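Local coordinates for protein phosphoglycerate kinase (Coxiella burnetii, PDB 4NG4) that catalyses the reversible phosphoryl transfer between 1,3-bisphosphoglycerate and ADP that yields 3-phosphoglycerate and ATP in glycolysis, at residues Arg26-Glu31 and Glu142-Phe147; Lys127-Asn132 and Ala158-Ala163; Gln193-Ala198 and Val219-Val224. One frame throughout, in Å; residues are numbered along the deposited sequence.

Interaction 1: residues Arg26-Glu31 and Glu142-Phe147; sequences RVMIRE and ELCDIF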
loop_
_atom_site.group_PDB
_atom_site.type_symbol
_atom_site.label_atom_id
_atom_site.label_comp_id
_atom_site.label_asym_id
_atom_site.label_seq_id
_atom_site.Cartn_x
_atom_site.Cartn_y
_atom_site.Cartn_z
ATOM N N ARG A 26 -24.076 0.046 -19.548
ATOM C CA ARG A 26 -23.044 -0.983 -19.459
ATOM C C ARG A 26 -21.899 -0.407 -18.658
ATOM O O ARG A 26 -21.315 0.599 -19.060
ATOM C CB ARG A 26 -22.544 -1.383 -20.842
ATOM C CG ARG A 26 -23.579 -2.084 -21.710
ATOM C CD ARG A 26 -22.988 -2.386 -23.068
ATOM N NE ARG A 26 -22.858 -1.179 -23.888
ATOM C CZ ARG A 26 -21.914 -0.972 -24.811
ATOM N NH1 ARG A 26 -20.964 -1.878 -25.051
ATOM N NH2 ARG A 26 -21.910 0.165 -25.502
ATOM N N VAL A 27 -21.594 -1.037 -17.524
ATOM C CA VAL A 27 -20.612 -0.510 -16.583
ATOM C C VAL A 27 -19.517 -1.521 -16.370
ATOM O O VAL A 27 -19.773 -2.656 -15.976
ATOM C CB VAL A 27 -21.245 -0.165 -15.218
ATOM C CG1 VAL A 27 -20.172 0.288 -14.235
ATOM C CG2 VAL A 27 -22.319 0.912 -15.383
ATOM N N MET A 28 -18.293 -1.076 -16.613
ATOM C CA MET A 28 -17.112 -1.915 -16.527
ATOM C C MET A 28 -16.325 -1.515 -15.275
ATOM O O MET A 28 -15.735 -0.432 -15.224
ATOM C CB MET A 28 -16.286 -1.723 -17.798
ATOM C CG MET A 28 -15.479 -2.930 -18.217
ATOM S SD MET A 28 -14.697 -2.672 -19.820
ATOM C CE MET A 28 -15.081 -4.238 -20.607
ATOM N N ILE A 29 -16.352 -2.379 -14.261
ATOM C CA ILE A 29 -15.682 -2.121 -12.987
ATOM C C ILE A 29 -14.391 -2.932 -12.876
ATOM O O ILE A 29 -14.432 -4.153 -12.805
ATOM C CB ILE A 29 -16.588 -2.490 -11.795
ATOM C CG1 ILE A 29 -17.923 -1.757 -11.886
ATOM C CG2 ILE A 29 -15.913 -2.154 -10.472
ATOM C CD1 ILE A 29 -18.928 -2.266 -10.881
ATOM N N ARG A 30 -13.253 -2.242 -12.841
ATOM C CA ARG A 30 -11.965 -2.888 -12.607
ATOM C C ARG A 30 -11.751 -3.034 -11.106
ATOM O O ARG A 30 -11.634 -2.043 -10.369
ATOM C CB ARG A 30 -10.826 -2.074 -13.226
ATOM C CG ARG A 30 -9.409 -2.676 -13.026
ATOM C CD ARG A 30 -9.162 -3.867 -13.903
ATOM N NE ARG A 30 -7.749 -4.235 -13.969
ATOM C CZ ARG A 30 -7.106 -4.977 -13.068
ATOM N NH1 ARG A 30 -7.728 -5.439 -11.995
ATOM N NH2 ARG A 30 -5.816 -5.233 -13.233
ATOM N N GLU A 31 -11.671 -4.282 -10.665
ATOM C CA GLU A 31 -11.467 -4.601 -9.262
ATOM C C GLU A 31 -10.180 -5.426 -9.077
ATOM O O GLU A 31 -9.606 -5.938 -10.040
ATOM C CB GLU A 31 -12.668 -5.380 -8.736
ATOM C CG GLU A 31 -14.003 -4.645 -8.843
ATOM C CD GLU A 31 -14.247 -3.670 -7.713
ATOM O OE1 GLU A 31 -13.419 -3.613 -6.788
ATOM O OE2 GLU A 31 -15.286 -2.957 -7.753
ATOM N N GLU A 142 -14.692 0.111 -26.229
ATOM C CA GLU A 142 -15.836 -0.184 -27.098
ATOM C C GLU A 142 -16.950 -0.886 -26.317
ATOM O O GLU A 142 -18.128 -0.576 -26.493
ATOM C CB GLU A 142 -15.373 -1.088 -28.256
ATOM C CG GLU A 142 -16.078 -0.885 -29.583
ATOM C CD GLU A 142 -15.752 0.450 -30.238
ATOM O OE1 GLU A 142 -14.904 1.202 -29.709
ATOM O OE2 GLU A 142 -16.353 0.753 -31.290
ATOM N N LEU A 143 -16.559 -1.810 -25.437
ATOM C CA LEU A 143 -17.493 -2.704 -24.733
ATOM C C LEU A 143 -18.330 -2.056 -23.614
ATOM O O LEU A 143 -19.188 -2.725 -23.028
ATOM C CB LEU A 143 -16.727 -3.908 -24.144
ATOM C CG LEU A 143 -15.958 -4.816 -25.115
ATOM C CD1 LEU A 143 -14.935 -5.647 -24.352
ATOM C CD2 LEU A 143 -16.896 -5.718 -25.914
ATOM N N CYS A 144 -18.113 -0.775 -23.316
ATOM C CA CYS A 144 -18.830 -0.152 -22.202
ATOM C C CYS A 144 -19.169 1.329 -22.406
ATOM O O CYS A 144 -18.490 2.051 -23.140
ATOM C CB CYS A 144 -18.017 -0.312 -20.916
ATOM S SG CYS A 144 -16.762 0.954 -20.730
ATOM N N ASP A 145 -20.232 1.758 -21.731
ATOM C CA ASP A 145 -20.601 3.170 -21.660
ATOM C C ASP A 145 -19.715 3.878 -20.640
ATOM O O ASP A 145 -19.174 4.947 -20.921
ATOM C CB ASP A 145 -22.058 3.328 -21.227
ATOM C CG ASP A 145 -23.030 2.773 -22.233
ATOM O OD1 ASP A 145 -23.088 3.317 -23.354
ATOM O OD2 ASP A 145 -23.747 1.804 -21.891
ATOM N N ILE A 146 -19.591 3.279 -19.453
ATOM C CA ILE A 146 -18.813 3.853 -18.356
ATOM C C ILE A 146 -17.757 2.876 -17.846
ATOM O O ILE A 146 -18.027 1.679 -17.705
ATOM C CB ILE A 146 -19.711 4.251 -17.161
ATOM C CG1 ILE A 146 -20.798 5.240 -17.593
ATOM C CG2 ILE A 146 -18.870 4.862 -16.045
ATOM C CD1 ILE A 146 -21.816 5.495 -16.523
ATOM N N PHE A 147 -16.561 3.400 -17.570
ATOM C CA PHE A 147 -15.499 2.630 -16.925
ATOM C C PHE A 147 -15.271 3.141 -15.514
ATOM O O PHE A 147 -15.127 4.345 -15.311
ATOM C CB PHE A 147 -14.196 2.731 -17.716
ATOM C CG PHE A 147 -13.039 2.008 -17.075
ATOM C CD1 PHE A 147 -13.108 0.643 -16.835
ATOM C CD2 PHE A 147 -11.885 2.690 -16.708
ATOM C CE1 PHE A 147 -12.058 -0.034 -16.258
ATOM C CE2 PHE A 147 -10.830 2.019 -16.119
ATOM C CZ PHE A 147 -10.917 0.651 -15.897
#
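Arg26 O is held by two consecutive N-H groups: Ile146 N gives it a nearly straight bond of 3.2 Å, almost end-on to the carbonyl, while Asp145 N reaches it at 3.1 Å along a more bent path. The turn leading into strand 146-149 thus closes on the first carbonyl of strand 26-31. Asp145 answers with its side chain. Its CG lies beside its own backbone N (chi1 -65°), which lets OD2 accept Arg26 N at 2.9 Å through the anti lone pair, and the same oxygen forms a long salt bridge with Arg26 NE. Guanidinium and carboxylate planes stand 85° apart, unlike a flat two-pronged pair. The arginine chain bends at chi3 and carries NH1 over to the end of helix 134-142, where it makes a weak bond with Glu142 O; Cys144 CA lies over one face of the group, toward its rim. A long, charged side chain suits this partly exposed strand end.

Further in, Met28 N bonds to Ile146 O at 3.0 Å, and the contact becomes apolar. Flexible Met28 sets CB against Cys144 CB and extends CE to Leu143 CB, 3.9 Å away; Trp106 touches both Met28 and Leu143. Phe147, on the same face, comes within 3.8 Å of Arg30 CB through its CZ. The tip of Arg30 turns away to Ser161 and His70, the latter a predicted substrate-binding residue. Neighbouring parallel strands, with Phe147 beneath Val165 and Ala166 of helix 160-168, are characteristic of the Rossmann-like N-terminal domain of phosphoglycerate kinase.

Interaction 2: residues Lys127-Asn132 and Ala158-Ala163; sequences KGENEN and AQASTA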
loop_
_atom_site.group_PDB
_atom_site.type_symbol
_atom_site.label_atom_id
_atom_site.label_comp_id
_atom_site.label_asym_id
_atom_site.label_seq_id
_atom_site.Cartn_x
_atom_site.Cartn_y
_atom_site.Cartn_z
ATOM N N LYS A 127 -3.186 -10.974 -24.800
ATOM C CA LYS A 127 -2.067 -10.364 -25.539
ATOM C C LYS A 127 -2.206 -8.835 -25.465
ATOM O O LYS A 127 -3.160 -8.273 -26.042
ATOM C CB LYS A 127 -2.074 -10.784 -27.026
ATOM C CG LYS A 127 -1.251 -12.022 -27.402
ATOM C CD LYS A 127 -1.256 -12.207 -28.937
ATOM C CE LYS A 127 -0.282 -13.279 -29.448
ATOM N NZ LYS A 127 -0.962 -14.540 -29.843
ATOM N N GLY A 128 -1.294 -8.184 -24.729
ATOM C CA GLY A 128 -1.194 -6.720 -24.720
ATOM C C GLY A 128 -1.572 -5.973 -23.445
ATOM O O GLY A 128 -1.415 -4.753 -23.370
ATOM N N GLU A 129 -2.059 -6.690 -22.438
ATOM C CA GLU A 129 -2.407 -6.072 -21.160
ATOM C C GLU A 129 -1.209 -5.381 -20.523
ATOM O O GLU A 129 -1.261 -4.193 -20.185
ATOM C CB GLU A 129 -2.969 -7.121 -20.187
ATOM C CG GLU A 129 -3.028 -6.691 -18.718
ATOM C CD GLU A 129 -4.148 -5.713 -18.401
ATOM O OE1 GLU A 129 -4.757 -5.850 -17.314
ATOM O OE2 GLU A 129 -4.440 -4.817 -19.231
ATOM N N ASN A 130 -0.131 -6.131 -20.354
ATOM C CA ASN A 130 1.065 -5.602 -19.699
ATOM C C ASN A 130 1.774 -4.405 -20.410
ATOM O O ASN A 130 2.413 -3.583 -19.745
ATOM C CB ASN A 130 2.051 -6.728 -19.424
ATOM C CG ASN A 130 3.354 -6.217 -18.989
ATOM O OD1 ASN A 130 3.496 -5.780 -17.845
ATOM N ND2 ASN A 130 4.321 -6.202 -19.901
ATOM N N GLU A 131 1.648 -4.301 -21.734
ATOM C CA GLU A 131 2.230 -3.179 -22.481
ATOM C C GLU A 131 1.267 -1.990 -22.617
ATOM O O GLU A 131 1.614 -0.978 -23.237
ATOM C CB GLU A 131 2.605 -3.612 -23.896
ATOM C CG GLU A 131 3.846 -4.459 -24.043
ATOM C CD GLU A 131 3.990 -4.969 -25.487
ATOM O OE1 GLU A 131 3.262 -4.445 -26.382
ATOM O OE2 GLU A 131 4.812 -5.894 -25.722
ATOM N N ASN A 132 0.053 -2.111 -22.079
ATOM C CA ASN A 132 -0.965 -1.078 -22.259
ATOM C C ASN A 132 -1.144 -0.760 -23.731
ATOM O O ASN A 132 -1.124 0.391 -24.138
ATOM C CB ASN A 132 -0.599 0.180 -21.480
ATOM C CG ASN A 132 -1.784 1.086 -21.248
ATOM O OD1 ASN A 132 -2.864 0.628 -20.883
ATOM N ND2 ASN A 132 -1.580 2.384 -21.433
ATOM N N ALA A 158 0.852 1.003 -15.638
ATOM C CA ALA A 158 0.079 1.343 -16.824
ATOM C C ALA A 158 -0.178 0.066 -17.582
ATOM O O ALA A 158 0.745 -0.548 -18.126
ATOM C CB ALA A 158 0.828 2.329 -17.688
ATOM N N GLN A 159 -1.437 -0.346 -17.582
ATOM C CA GLN A 159 -1.849 -1.561 -18.254
ATOM C C GLN A 159 -3.217 -1.325 -18.872
ATOM O O GLN A 159 -3.994 -0.534 -18.353
ATOM C CB GLN A 159 -1.852 -2.710 -17.254
ATOM C CG GLN A 159 -0.437 -3.181 -16.923
ATOM C CD GLN A 159 -0.429 -4.368 -16.000
ATOM O OE1 GLN A 159 -0.906 -4.280 -14.885
ATOM N NE2 GLN A 159 0.095 -5.491 -16.461
ATOM N N ALA A 160 -3.486 -1.981 -19.997
ATOM C CA ALA A 160 -4.726 -1.784 -20.756
ATOM C C ALA A 160 -5.973 -1.691 -19.862
ATOM O O ALA A 160 -6.843 -0.862 -20.069
ATOM C CB ALA A 160 -4.878 -2.920 -21.767
ATOM N N SER A 161 -6.025 -2.556 -18.859
ATOM C CA SER A 161 -7.166 -2.671 -17.964
ATOM C C SER A 161 -7.179 -1.677 -16.792
ATOM O O SER A 161 -8.208 -1.546 -16.110
ATOM C CB SER A 161 -7.254 -4.119 -17.439
ATOM O OG SER A 161 -6.256 -4.427 -16.482
ATOM N N THR A 162 -6.051 -0.993 -16.561
ATOM C CA THR A 162 -5.919 0.021 -15.487
ATOM C C THR A 162 -5.719 1.456 -15.976
ATOM O O THR A 162 -5.964 2.408 -15.223
ATOM C CB THR A 162 -4.708 -0.258 -14.593
ATOM O OG1 THR A 162 -3.509 -0.055 -15.350
ATOM C CG2 THR A 162 -4.741 -1.681 -14.052
ATOM N N ALA A 163 -5.258 1.607 -17.215
ATOM C CA ALA A 163 -4.851 2.895 -17.739
ATOM C C ALA A 163 -5.389 3.151 -19.149
ATOM O O ALA A 163 -6.085 4.139 -19.388
ATOM C CB ALA A 163 -3.343 2.968 -17.736
#
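Glu129 meets Ser161 because its side chain first runs out with CG opposite the backbone N (chi1 165°) and then folds at chi2 (75°), laying the carboxylate beside the first turn of helix 160-168. There OE2 accepts Ser161 N at 2.8 Å through its syn lone pair. The backbone of Glu129 helps: its O takes Ala160 N at 3.1 Å, in the carbonyl plane and on a lone pair, and also receives Asn132 N, which closes the type I turn Glu129-Asn132. One residue therefore serves two successive N-H groups of the helix start.

Asn132 has positive phi, a conformation asparagine tolerates well, and its OD1 makes a weak bond to Gly164 N. Gln159 lies across Glu129 at about a right angle, its CB 3.3 Å from Glu129 O, while NE2 comes to 3.4 Å from Asn130 CA. Glu76, in a separate loop, accepts the N-H groups of Gly128 and Asn130.

Gln159 lies close to Arg124 and Arg157, predicted substrate-binding residues. The helix start and Arg30, the partner of Ser161 OG, would probably favour the anionic form of Glu129, while neighbouring Glu76 would oppose it.

Interaction 3: residues Gln193-Ala198 and Val219-Val224; sequences QKPLVA and VDQLIV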
loop_
_atom_site.group_PDB
_atom_site.type_symbol
_atom_site.label_atom_id
_atom_site.label_comp_id
_atom_site.label_asym_id
_atom_site.label_seq_id
_atom_site.Cartn_x
_atom_site.Cartn_y
_atom_site.Cartn_z
ATOM N N GLN A 193 -4.054 17.162 10.028
ATOM C CA GLN A 193 -4.219 17.795 11.324
ATOM C C GLN A 193 -2.839 17.771 11.980
ATOM O O GLN A 193 -2.318 16.710 12.265
ATOM C CB GLN A 193 -5.271 17.057 12.160
ATOM C CG GLN A 193 -5.478 17.617 13.581
ATOM C CD GLN A 193 -5.531 19.137 13.635
ATOM O OE1 GLN A 193 -6.529 19.752 13.233
ATOM N NE2 GLN A 193 -4.450 19.754 14.136
ATOM N N LYS A 194 -2.229 18.941 12.161
ATOM C CA LYS A 194 -0.856 19.032 12.674
ATOM C C LYS A 194 -0.782 18.740 14.184
ATOM O O LYS A 194 -1.775 18.841 14.883
ATOM C CB LYS A 194 -0.244 20.412 12.370
ATOM C CG LYS A 194 -0.186 20.774 10.871
ATOM C CD LYS A 194 1.118 21.534 10.461
ATOM C CE LYS A 194 0.906 22.419 9.218
ATOM N NZ LYS A 194 2.039 22.365 8.250
ATOM N N PRO A 195 0.391 18.332 14.683
ATOM C CA PRO A 195 1.589 17.911 13.927
ATOM C C PRO A 195 1.379 16.605 13.159
ATOM O O PRO A 195 0.692 15.706 13.652
ATOM C CB PRO A 195 2.661 17.718 15.008
ATOM C CG PRO A 195 1.964 17.822 16.319
ATOM C CD PRO A 195 0.699 18.590 16.098
ATOM N N LEU A 196 1.938 16.536 11.951
ATOM C CA LEU A 196 1.995 15.305 11.189
ATOM C C LEU A 196 3.301 14.625 11.538
ATOM O O LEU A 196 4.344 15.270 11.511
ATOM C CB LEU A 196 1.954 15.604 9.695
ATOM C CG LEU A 196 2.152 14.410 8.756
ATOM C CD1 LEU A 196 0.962 13.486 8.842
ATOM C CD2 LEU A 196 2.380 14.875 7.328
ATOM N N VAL A 197 3.246 13.334 11.864
ATOM C CA VAL A 197 4.457 12.529 12.084
ATOM C C VAL A 197 4.509 11.327 11.148
ATOM O O VAL A 197 3.507 10.663 10.920
ATOM C CB VAL A 197 4.533 12.015 13.525
ATOM C CG1 VAL A 197 5.763 11.155 13.707
ATOM C CG2 VAL A 197 4.560 13.169 14.489
ATOM N N ALA A 198 5.686 11.039 10.615
ATOM C CA ALA A 198 5.854 9.933 9.686
ATOM C C ALA A 198 6.942 9.025 10.209
ATOM O O ALA A 198 8.085 9.450 10.335
ATOM C CB ALA A 198 6.223 10.461 8.318
ATOM N N VAL A 219 6.069 16.815 6.693
ATOM C CA VAL A 219 5.968 16.410 8.094
ATOM C C VAL A 219 6.555 17.441 9.044
ATOM O O VAL A 219 7.274 18.343 8.629
ATOM C CB VAL A 219 6.685 15.072 8.340
ATOM C CG1 VAL A 219 6.185 14.041 7.356
ATOM C CG2 VAL A 219 8.207 15.223 8.246
ATOM N N ASP A 220 6.232 17.293 10.326
ATOM C CA ASP A 220 6.824 18.103 11.380
ATOM C C ASP A 220 7.909 17.319 12.116
ATOM O O ASP A 220 8.954 17.864 12.461
ATOM C CB ASP A 220 5.738 18.573 12.331
ATOM C CG ASP A 220 4.753 19.492 11.653
ATOM O OD1 ASP A 220 5.073 20.680 11.480
ATOM O OD2 ASP A 220 3.664 19.031 11.270
ATOM N N GLN A 221 7.644 16.041 12.361
ATOM C CA GLN A 221 8.618 15.113 12.907
ATOM C C GLN A 221 8.754 13.972 11.907
ATOM O O GLN A 221 7.790 13.674 11.174
ATOM C CB GLN A 221 8.132 14.559 14.251
ATOM C CG GLN A 221 8.272 15.500 15.466
ATOM C CD GLN A 221 7.183 16.583 15.562
ATOM O OE1 GLN A 221 5.994 16.313 15.373
ATOM N NE2 GLN A 221 7.593 17.801 15.880
ATOM N N LEU A 222 9.938 13.349 11.853
ATOM C CA LEU A 222 10.139 12.123 11.053
ATOM C C LEU A 222 11.013 11.134 11.808
ATOM O O LEU A 222 12.020 11.513 12.401
ATOM C CB LEU A 222 10.786 12.447 9.704
ATOM C CG LEU A 222 11.039 11.281 8.733
ATOM C CD1 LEU A 222 9.756 10.864 8.051
ATOM C CD2 LEU A 222 12.095 11.645 7.695
ATOM N N ILE A 223 10.625 9.863 11.783
ATOM C CA ILE A 223 11.312 8.817 12.543
ATOM C C ILE A 223 11.724 7.674 11.637
ATOM O O ILE A 223 10.887 7.027 11.008
ATOM C CB ILE A 223 10.392 8.235 13.615
ATOM C CG1 ILE A 223 10.197 9.228 14.756
ATOM C CG2 ILE A 223 10.980 6.934 14.177
ATOM C CD1 ILE A 223 9.165 8.778 15.762
ATOM N N VAL A 224 13.019 7.417 11.572
ATOM C CA VAL A 224 13.524 6.290 10.807
ATOM C C VAL A 224 13.785 5.128 11.765
ATOM O O VAL A 224 14.213 5.346 12.900
ATOM C CB VAL A 224 14.821 6.638 10.026
ATOM C CG1 VAL A 224 14.596 7.812 9.111
ATOM C CG2 VAL A 224 15.967 6.923 10.973
#
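Ala198 CB touches both Leu222 CD1, at 3.6 Å, and Val219 CG1, at 3.7 Å, which approach it roughly at right angles. The valine methyl also reaches Leu196 CD2 at 3.9 Å, and the small methyl of Ala198 fits beside both neighbours. Leu222 gets there because its CG points opposite the backbone N (chi1 -179°). Across the sheet, Val197 CG2 packs on Gln221 CB, and Met314 and Leu313 of helix 304-316 close over this pair.

The strands are adjacent and parallel, segments 196-198 and 221-224 running 14° apart, and helix 209-216 links them in a beta-alpha-beta crossover of the C-terminal, nucleotide-binding domain; 221-226 is an edge strand of this sheet. Ile223 N bonds to Ala198 O at 3.0 Å, whereas the bond from Ala198 N to Gln221 O is weak.

At the strand starts, Leu196 O takes Asp220 N at 3.0 Å and Gln221 N weakly. Asp220 also turns its side chain back, so that OD2 accepts Leu196 N at 3.1 Å through the anti lone pair. Pro195, which follows a cis peptide bond and has no N-H, rests its CB 3.6 Å from Gln221 OE1. At the exposed margin the aliphatic part of Lys194 crosses Asp220, with CD 3.7 Å from OD2.

How the interactions relate
Interactions 1 and 3 are buried pairings of parallel strands, one in each domain, their centres about 40 Å apart. They share a device: near the start of each strand pair an aspartate accepts a backbone N-H. A carbonyl with two donors occurs in all three contacts, though in interaction 3 the second bond is weak. Interaction 1 adds arginine chemistry at its margin, whereas interaction 3 lies at a sheet edge with a lysine beside its aspartate. Interaction 2 is more exposed and polar, joining a turn to a helix start without any strand pairing. It meets interaction 1 where Arg30 and Phe147 reach Ser161, and strand 146-149 and helix 160-168 are consecutive elements. Interaction 3 touches neither.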